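Local atomic coordinates of techylectin-5A (Tachypleus tridentatus, PDB entry 1JC9), a protein that serves innate immunity as a lectin that recognises acetyl-bearing groups and agglutinates bacteria and human erythrocytes, with a bound calcium ion in its fold. Residues Tyr98-Pro101 with Ser102-Tyr106; Trp161-Asn164 with Glu165-Tyr169. One frame throughout, in Å; residues are numbered along the deposited sequence.

Contact 1 (Tyr98-Pro101 with Ser102-Tyr106); sequences YGNP and SDYFY
Two first torsions bring N100 and Y104 face to face: chi1 of N100, -71°, turns its carboxamide opposite its own carbonyl carbon, whereas chi1 of Y104, -175°, sends the ring out opposite its backbone N. N100 just precedes, and Y104 ends, a type I beta turn that starts at P101, in a surface loop of this fibrinogen-related domain. Evidence for a true amide-on-ring stack is twofold: the planes differ by only 6°, and N100 CG lies 3.9 Å above the ring plane, over its centre. The amide spans the ring, with N100 ND2 3.8 Å from Y104 CE2 and N100 OD1 4.0 Å from Y104 CE1. Nearer the backbone, N100 CB makes a CH-pi contact over the same face. A hydrogen bond from N100 ND2 to D122 holds the amide from outside the turn and should restrict its rotation. The turn itself is closed by Y104 N donating to P101 O at 3.0 Å, and a second type I turn, D103 to Y106, overlaps it, with Y106 N 3.1 Å from D103 O. D103 starts away from P101, but its end returns, with OD1 3.2 Å from P101 CB.

Contact 2 (Trp161-Asn164 with Glu165-Tyr169); sequences WIEN and EDYLY
Y169 folds back against E163 and N164 in the loop of a beta hairpin, the link between strand 152-162 and the short antiparallel strand 171-172. This is the close-packed half. Y169 N donates to N164 O at 3.0 Å with an N-H...O angle of 161°, and Y169 CA points its hydrogen almost straight at E163 O (3.2 Å, 175°). The same E163 O meets the edge of the Y169 ring, 3.4 Å from CD1 of Y169. E165 CA sits over one face of that ring, toward its rim, W109 packs against it as well, and its hydroxyl is hydrogen-bonded to D128, so the ring has packing at a face and an edge, and a hydrogen bond at its hydroxyl. E165 reaches K113 and W109 with its carboxylate.

The other half is looser. N164 has CG between its backbone N and carbonyl carbon (chi1 66°), which carries OD1 back over the start of the 3-10 segment 165-166. Y167 N is shared there by two weak hydrogen bonds, one to N164 O at 3.0 Å and one to N164 OD1 at 3.4 Å. The exposed Y167 ring meets E163 obliquely: E163 OE1 is 3.3 Å from Y167 CG, with carboxylate and ring planes roughly midway between parallel and perpendicular, while E163 OE2 is hydrogen-bonded to H172 NE2. On the solvent side a water accepts from N164 ND2 at 2.9 Å and donates to D166 OD2 at 2.6 Å.

The chemistry implies a division of labour within N164: its backbone O gathers amide hydrogens and closes the loop, whereas its amide nitrogen uses water to reach D166, whose acceptor role is consistent with an ionised carboxylate.

Overall arrangement
Read from the N terminus, contact 1 comes first, making two overlapping turns in the loop that leaves strand 89-95 and leads to helix 109-114. Contact 2 opens at the end of strand 152-162 and closes the hairpin loop that leads into strand 171-172. They stand in series, neither nested nor crossing, with centres about 26 Å apart and nearest atoms about 14 Å apart. Helix 109-114 touches both: Y112 hydrogen-bonds F105 O of contact 1, and other residues of the helix meet contact 2. Contact 2 also packs on helix 127-136, and its L168 side chain lies about 11 Å from the calcium ion.

Contact 1 (Tyr98-Pro101 with Ser102-Tyr106)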
ATOM      1  N   TYR A  98       4.404  -5.140 -15.348  1.00 34.91           N
ATOM      2  CA  TYR A  98       5.596  -4.428 -15.795  1.00 34.25           C
ATOM      3  C   TYR A  98       6.790  -5.307 -16.138  1.00 34.75           C
ATOM      4  O   TYR A  98       7.884  -4.798 -16.368  1.00 36.92           O
ATOM      5  CB  TYR A  98       6.012  -3.404 -14.735  1.00 33.63           C
ATOM      6  CG  TYR A  98       4.973  -2.337 -14.480  1.00 33.52           C
ATOM      7  CD1 TYR A  98       4.732  -1.335 -15.419  1.00 33.80           C
ATOM      8  CD2 TYR A  98       4.217  -2.335 -13.309  1.00 32.69           C
ATOM      9  CE1 TYR A  98       3.762  -0.360 -15.198  1.00 33.80           C
ATOM     10  CE2 TYR A  98       3.246  -1.364 -13.078  1.00 31.95           C
ATOM     11  CZ  TYR A  98       3.024  -0.382 -14.025  1.00 33.20           C
ATOM     12  OH  TYR A  98       2.067   0.581 -13.802  1.00 34.11           O
ATOM     13  N   GLY A  99       6.594  -6.620 -16.163  1.00 35.08           N
ATOM     14  CA  GLY A  99       7.693  -7.503 -16.507  1.00 35.01           C
ATOM     15  C   GLY A  99       8.352  -8.249 -15.364  1.00 36.18           C
ATOM     16  O   GLY A  99       9.179  -9.129 -15.600  1.00 37.74           O
ATOM     17  N   ASN A 100       8.011  -7.910 -14.125  1.00 35.28           N
ATOM     18  CA  ASN A 100       8.607  -8.601 -12.987  1.00 34.16           C
ATOM     19  C   ASN A 100       7.897  -9.931 -12.755  1.00 33.19           C
ATOM     20  O   ASN A 100       6.753 -10.110 -13.167  1.00 32.51           O
ATOM     21  CB  ASN A 100       8.525  -7.727 -11.731  1.00 34.65           C
ATOM     22  CG  ASN A 100       9.471  -6.542 -11.788  1.00 35.72           C
ATOM     23  OD1 ASN A 100      10.673  -6.708 -11.987  1.00 37.54           O
ATOM     24  ND2 ASN A 100       8.937  -5.338 -11.611  1.00 35.00           N
ATOM     25  N   PRO A 101       8.576 -10.890 -12.106  1.00 33.21           N
ATOM     26  CA  PRO A 101       7.999 -12.209 -11.822  1.00 31.97           C
ATOM     27  C   PRO A 101       6.722 -12.081 -10.990  1.00 32.04           C
ATOM     28  O   PRO A 101       6.563 -11.119 -10.237  1.00 31.45           O
ATOM     29  CB  PRO A 101       9.111 -12.911 -11.043  1.00 31.67           C
ATOM     30  CG  PRO A 101      10.349 -12.265 -11.555  1.00 31.99           C
ATOM     31  CD  PRO A 101       9.963 -10.814 -11.616  1.00 32.21           C
ATOM     32  N   SER A 102       5.826 -13.055 -11.115  1.00 31.07           N
ATOM     33  CA  SER A 102       4.569 -13.035 -10.375  1.00 30.99           C
ATOM     34  C   SER A 102       4.780 -13.092  -8.863  1.00 28.91           C
ATOM     35  O   SER A 102       3.889 -12.730  -8.095  1.00 27.87           O
ATOM     36  CB  SER A 102       3.685 -14.209 -10.806  1.00 32.88           C
ATOM     37  OG  SER A 102       4.274 -15.444 -10.438  1.00 35.72           O
ATOM     38  N   ASP A 103       5.957 -13.548  -8.441  1.00 28.16           N
ATOM     39  CA  ASP A 103       6.281 -13.655  -7.021  1.00 28.28           C
ATOM     40  C   ASP A 103       7.283 -12.577  -6.594  1.00 27.03           C
ATOM     41  O   ASP A 103       8.029 -12.746  -5.632  1.00 26.07           O
ATOM     42  CB  ASP A 103       6.844 -15.050  -6.718  1.00 29.74           C
ATOM     43  CG  ASP A 103       8.190 -15.298  -7.379  1.00 33.95           C
ATOM     44  OD1 ASP A 103       8.456 -14.708  -8.451  1.00 34.92           O
ATOM     45  OD2 ASP A 103       8.982 -16.096  -6.835  1.00 36.90           O
ATOM     46  N   TYR A 104       7.272 -11.461  -7.315  1.00 26.29           N
ATOM     47  CA  TYR A 104       8.165 -10.341  -7.047  1.00 26.23           C
ATOM     48  C   TYR A 104       8.002  -9.730  -5.649  1.00 26.09           C
ATOM     49  O   TYR A 104       8.974  -9.249  -5.057  1.00 24.60           O
ATOM     50  CB  TYR A 104       7.948  -9.265  -8.110  1.00 27.42           C
ATOM     51  CG  TYR A 104       8.894  -8.096  -8.013  1.00 30.43           C
ATOM     52  CD1 TYR A 104      10.275  -8.280  -8.096  1.00 31.43           C
ATOM     53  CD2 TYR A 104       8.407  -6.799  -7.868  1.00 30.47           C
ATOM     54  CE1 TYR A 104      11.150  -7.195  -8.040  1.00 33.64           C
ATOM     55  CE2 TYR A 104       9.268  -5.710  -7.812  1.00 33.39           C
ATOM     56  CZ  TYR A 104      10.635  -5.912  -7.900  1.00 34.03           C
ATOM     57  OH  TYR A 104      11.480  -4.829  -7.867  1.00 35.73           O
ATOM     58  N   PHE A 105       6.779  -9.745  -5.125  1.00 24.54           N
ATOM     59  CA  PHE A 105       6.517  -9.182  -3.803  1.00 24.13           C
ATOM     60  C   PHE A 105       6.646 -10.196  -2.673  1.00 24.76           C
ATOM     61  O   PHE A 105       6.336  -9.899  -1.517  1.00 24.29           O
ATOM     62  CB  PHE A 105       5.131  -8.532  -3.772  1.00 21.97           C
ATOM     63  CG  PHE A 105       5.113  -7.134  -4.321  1.00 21.56           C
ATOM     64  CD1 PHE A 105       5.516  -6.881  -5.630  1.00 20.49           C
ATOM     65  CD2 PHE A 105       4.736  -6.065  -3.518  1.00 20.37           C
ATOM     66  CE1 PHE A 105       5.548  -5.579  -6.129  1.00 20.33           C
ATOM     67  CE2 PHE A 105       4.763  -4.759  -4.008  1.00 20.60           C
ATOM     68  CZ  PHE A 105       5.173  -4.517  -5.317  1.00 19.34           C
ATOM     69  N   TYR A 106       7.111 -11.393  -3.016  1.00 25.49           N
ATOM     70  CA  TYR A 106       7.309 -12.458  -2.043  1.00 25.91           C
ATOM     71  C   TYR A 106       8.706 -12.245  -1.458  1.00 25.68           C
ATOM     72  O   TYR A 106       9.626 -13.008  -1.743  1.00 27.01           O
ATOM     73  CB  TYR A 106       7.229 -13.813  -2.753  1.00 27.81           C
ATOM     74  CG  TYR A 106       7.239 -15.010  -1.832  1.00 32.47           C
ATOM     75  CD1 TYR A 106       6.186 -15.243  -0.953  1.00 34.18           C
ATOM     76  CD2 TYR A 106       8.298 -15.917  -1.847  1.00 35.09           C
ATOM     77  CE1 TYR A 106       6.181 -16.350  -0.111  1.00 35.24           C
ATOM     78  CE2 TYR A 106       8.304 -17.032  -1.002  1.00 35.66           C
ATOM     79  CZ  TYR A 106       7.240 -17.237  -0.138  1.00 36.33           C
ATOM     80  OH  TYR A 106       7.235 -18.319   0.711  1.00 38.93           O
TER

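Contact 2 (Trp161-Asn164 with Glu165-Tyr169)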
ATOM      1  N   TRP A 161      -2.018   5.436   9.509  1.00 15.22           N
ATOM      2  CA  TRP A 161      -0.641   5.520   9.977  1.00 17.33           C
ATOM      3  C   TRP A 161      -0.199   4.191  10.560  1.00 17.56           C
ATOM      4  O   TRP A 161      -1.026   3.357  10.919  1.00 20.03           O
ATOM      5  CB  TRP A 161      -0.458   6.641  11.016  1.00 18.30           C
ATOM      6  CG  TRP A 161      -1.385   6.602  12.216  1.00 21.33           C
ATOM      7  CD1 TRP A 161      -2.723   6.895  12.236  1.00 19.70           C
ATOM      8  CD2 TRP A 161      -1.021   6.316  13.573  1.00 21.03           C
ATOM      9  NE1 TRP A 161      -3.209   6.815  13.519  1.00 22.57           N
ATOM     10  CE2 TRP A 161      -2.188   6.460  14.360  1.00 22.84           C
ATOM     11  CE3 TRP A 161       0.180   5.953  14.201  1.00 21.50           C
ATOM     12  CZ2 TRP A 161      -2.190   6.253  15.746  1.00 22.75           C
ATOM     13  CZ3 TRP A 161       0.179   5.747  15.584  1.00 23.81           C
ATOM     14  CH2 TRP A 161      -1.003   5.899  16.338  1.00 24.44           C
ATOM     15  N   ILE A 162       1.110   3.972  10.607  1.00 18.07           N
ATOM     16  CA  ILE A 162       1.644   2.748  11.187  1.00 18.02           C
ATOM     17  C   ILE A 162       2.684   3.179  12.218  1.00 19.27           C
ATOM     18  O   ILE A 162       3.187   4.304  12.162  1.00 17.88           O
ATOM     19  CB  ILE A 162       2.294   1.806  10.119  1.00 18.74           C
ATOM     20  CG1 ILE A 162       3.519   2.462   9.478  1.00 20.13           C
ATOM     21  CG2 ILE A 162       1.260   1.435   9.042  1.00 17.81           C
ATOM     22  CD1 ILE A 162       3.195   3.690   8.669  1.00 29.03           C
ATOM     23  N   GLU A 163       2.982   2.303  13.171  1.00 18.75           N
ATOM     24  CA  GLU A 163       3.969   2.605  14.199  1.00 19.28           C
ATOM     25  C   GLU A 163       5.332   2.197  13.653  1.00 19.80           C
ATOM     26  O   GLU A 163       5.404   1.650  12.550  1.00 19.11           O
ATOM     27  CB  GLU A 163       3.613   1.854  15.486  1.00 22.26           C
ATOM     28  CG  GLU A 163       2.289   2.349  16.081  1.00 25.48           C
ATOM     29  CD  GLU A 163       1.866   1.619  17.343  1.00 28.68           C
ATOM     30  OE1 GLU A 163       2.712   1.420  18.236  1.00 30.77           O
ATOM     31  OE2 GLU A 163       0.673   1.260  17.449  1.00 29.55           O
ATOM     32  N   ASN A 164       6.409   2.461  14.393  1.00 20.17           N
ATOM     33  CA  ASN A 164       7.735   2.119  13.891  1.00 21.13           C
ATOM     34  C   ASN A 164       8.063   0.634  13.984  1.00 20.91           C
ATOM     35  O   ASN A 164       7.240  -0.167  14.426  1.00 21.06           O
ATOM     36  CB  ASN A 164       8.829   2.952  14.582  1.00 22.05           C
ATOM     37  CG  ASN A 164       8.962   2.651  16.062  1.00 23.35           C
ATOM     38  OD1 ASN A 164       8.767   1.519  16.508  1.00 24.16           O
ATOM     39  ND2 ASN A 164       9.327   3.666  16.829  1.00 24.88           N
ATOM     40  N   GLU A 165       9.269   0.273  13.559  1.00 21.28           N
ATOM     41  CA  GLU A 165       9.691  -1.121  13.553  1.00 22.47           C
ATOM     42  C   GLU A 165       9.631  -1.834  14.897  1.00 23.13           C
ATOM     43  O   GLU A 165       9.289  -3.016  14.947  1.00 22.61           O
ATOM     44  CB  GLU A 165      11.101  -1.253  12.959  1.00 20.77           C
ATOM     45  CG  GLU A 165      11.544  -2.713  12.823  1.00 21.31           C
ATOM     46  CD  GLU A 165      12.836  -2.881  12.046  1.00 22.55           C
ATOM     47  OE1 GLU A 165      13.596  -1.898  11.923  1.00 24.39           O
ATOM     48  OE2 GLU A 165      13.095  -4.007  11.569  1.00 22.84           O
ATOM     49  N   ASP A 166       9.959  -1.133  15.981  1.00 24.69           N
ATOM     50  CA  ASP A 166       9.923  -1.747  17.307  1.00 25.71           C
ATOM     51  C   ASP A 166       8.526  -2.255  17.613  1.00 24.91           C
ATOM     52  O   ASP A 166       8.352  -3.257  18.306  1.00 23.68           O
ATOM     53  CB  ASP A 166      10.339  -0.747  18.389  1.00 28.06           C
ATOM     54  CG  ASP A 166      11.794  -0.360  18.288  1.00 32.11           C
ATOM     55  OD1 ASP A 166      12.625  -1.262  18.053  1.00 33.34           O
ATOM     56  OD2 ASP A 166      12.108   0.839  18.452  1.00 35.50           O
ATOM     57  N   TYR A 167       7.530  -1.554  17.090  1.00 25.55           N
ATOM     58  CA  TYR A 167       6.145  -1.937  17.303  1.00 24.58           C
ATOM     59  C   TYR A 167       5.614  -2.733  16.127  1.00 23.65           C
ATOM     60  O   TYR A 167       4.404  -2.826  15.924  1.00 23.92           O
ATOM     61  CB  TYR A 167       5.299  -0.690  17.540  1.00 26.23           C
ATOM     62  CG  TYR A 167       5.613  -0.052  18.866  1.00 26.42           C
ATOM     63  CD1 TYR A 167       5.084  -0.570  20.048  1.00 26.08           C
ATOM     64  CD2 TYR A 167       6.510   1.015  18.955  1.00 27.37           C
ATOM     65  CE1 TYR A 167       5.443  -0.045  21.289  1.00 25.72           C
ATOM     66  CE2 TYR A 167       6.877   1.546  20.193  1.00 27.35           C
ATOM     67  CZ  TYR A 167       6.338   1.007  21.353  1.00 26.03           C
ATOM     68  OH  TYR A 167       6.703   1.510  22.579  1.00 27.86           O
ATOM     69  N   LEU A 168       6.536  -3.294  15.351  1.00 22.74           N
ATOM     70  CA  LEU A 168       6.202  -4.119  14.195  1.00 21.76           C
ATOM     71  C   LEU A 168       5.279  -3.454  13.163  1.00 20.63           C
ATOM     72  O   LEU A 168       4.411  -4.108  12.585  1.00 19.92           O
ATOM     73  CB  LEU A 168       5.585  -5.437  14.679  1.00 23.25           C
ATOM     74  CG  LEU A 168       6.396  -6.186  15.745  1.00 23.96           C
ATOM     75  CD1 LEU A 168       5.636  -7.422  16.187  1.00 25.15           C
ATOM     76  CD2 LEU A 168       7.761  -6.571  15.190  1.00 24.18           C
ATOM     77  N   TYR A 169       5.477  -2.157  12.937  1.00 20.12           N
ATOM     78  CA  TYR A 169       4.688  -1.398  11.966  1.00 18.39           C
ATOM     79  C   TYR A 169       3.179  -1.627  12.102  1.00 19.04           C
ATOM     80  O   TYR A 169       2.465  -1.768  11.107  1.00 17.98           O
ATOM     81  CB  TYR A 169       5.143  -1.759  10.549  1.00 17.97           C
ATOM     82  CG  TYR A 169       6.630  -1.562  10.322  1.00 18.69           C
ATOM     83  CD1 TYR A 169       7.225  -0.308  10.485  1.00 17.75           C
ATOM     84  CD2 TYR A 169       7.439  -2.628   9.923  1.00 18.40           C
ATOM     85  CE1 TYR A 169       8.590  -0.119  10.251  1.00 19.16           C
ATOM     86  CE2 TYR A 169       8.801  -2.451   9.688  1.00 18.82           C
ATOM     87  CZ  TYR A 169       9.370  -1.196   9.851  1.00 19.65           C
ATOM     88  OH  TYR A 169      10.713  -1.017   9.598  1.00 20.02           O
TER
HETATM   89  O   HOH W   1      10.989   3.034  19.137  1.00 44.22           O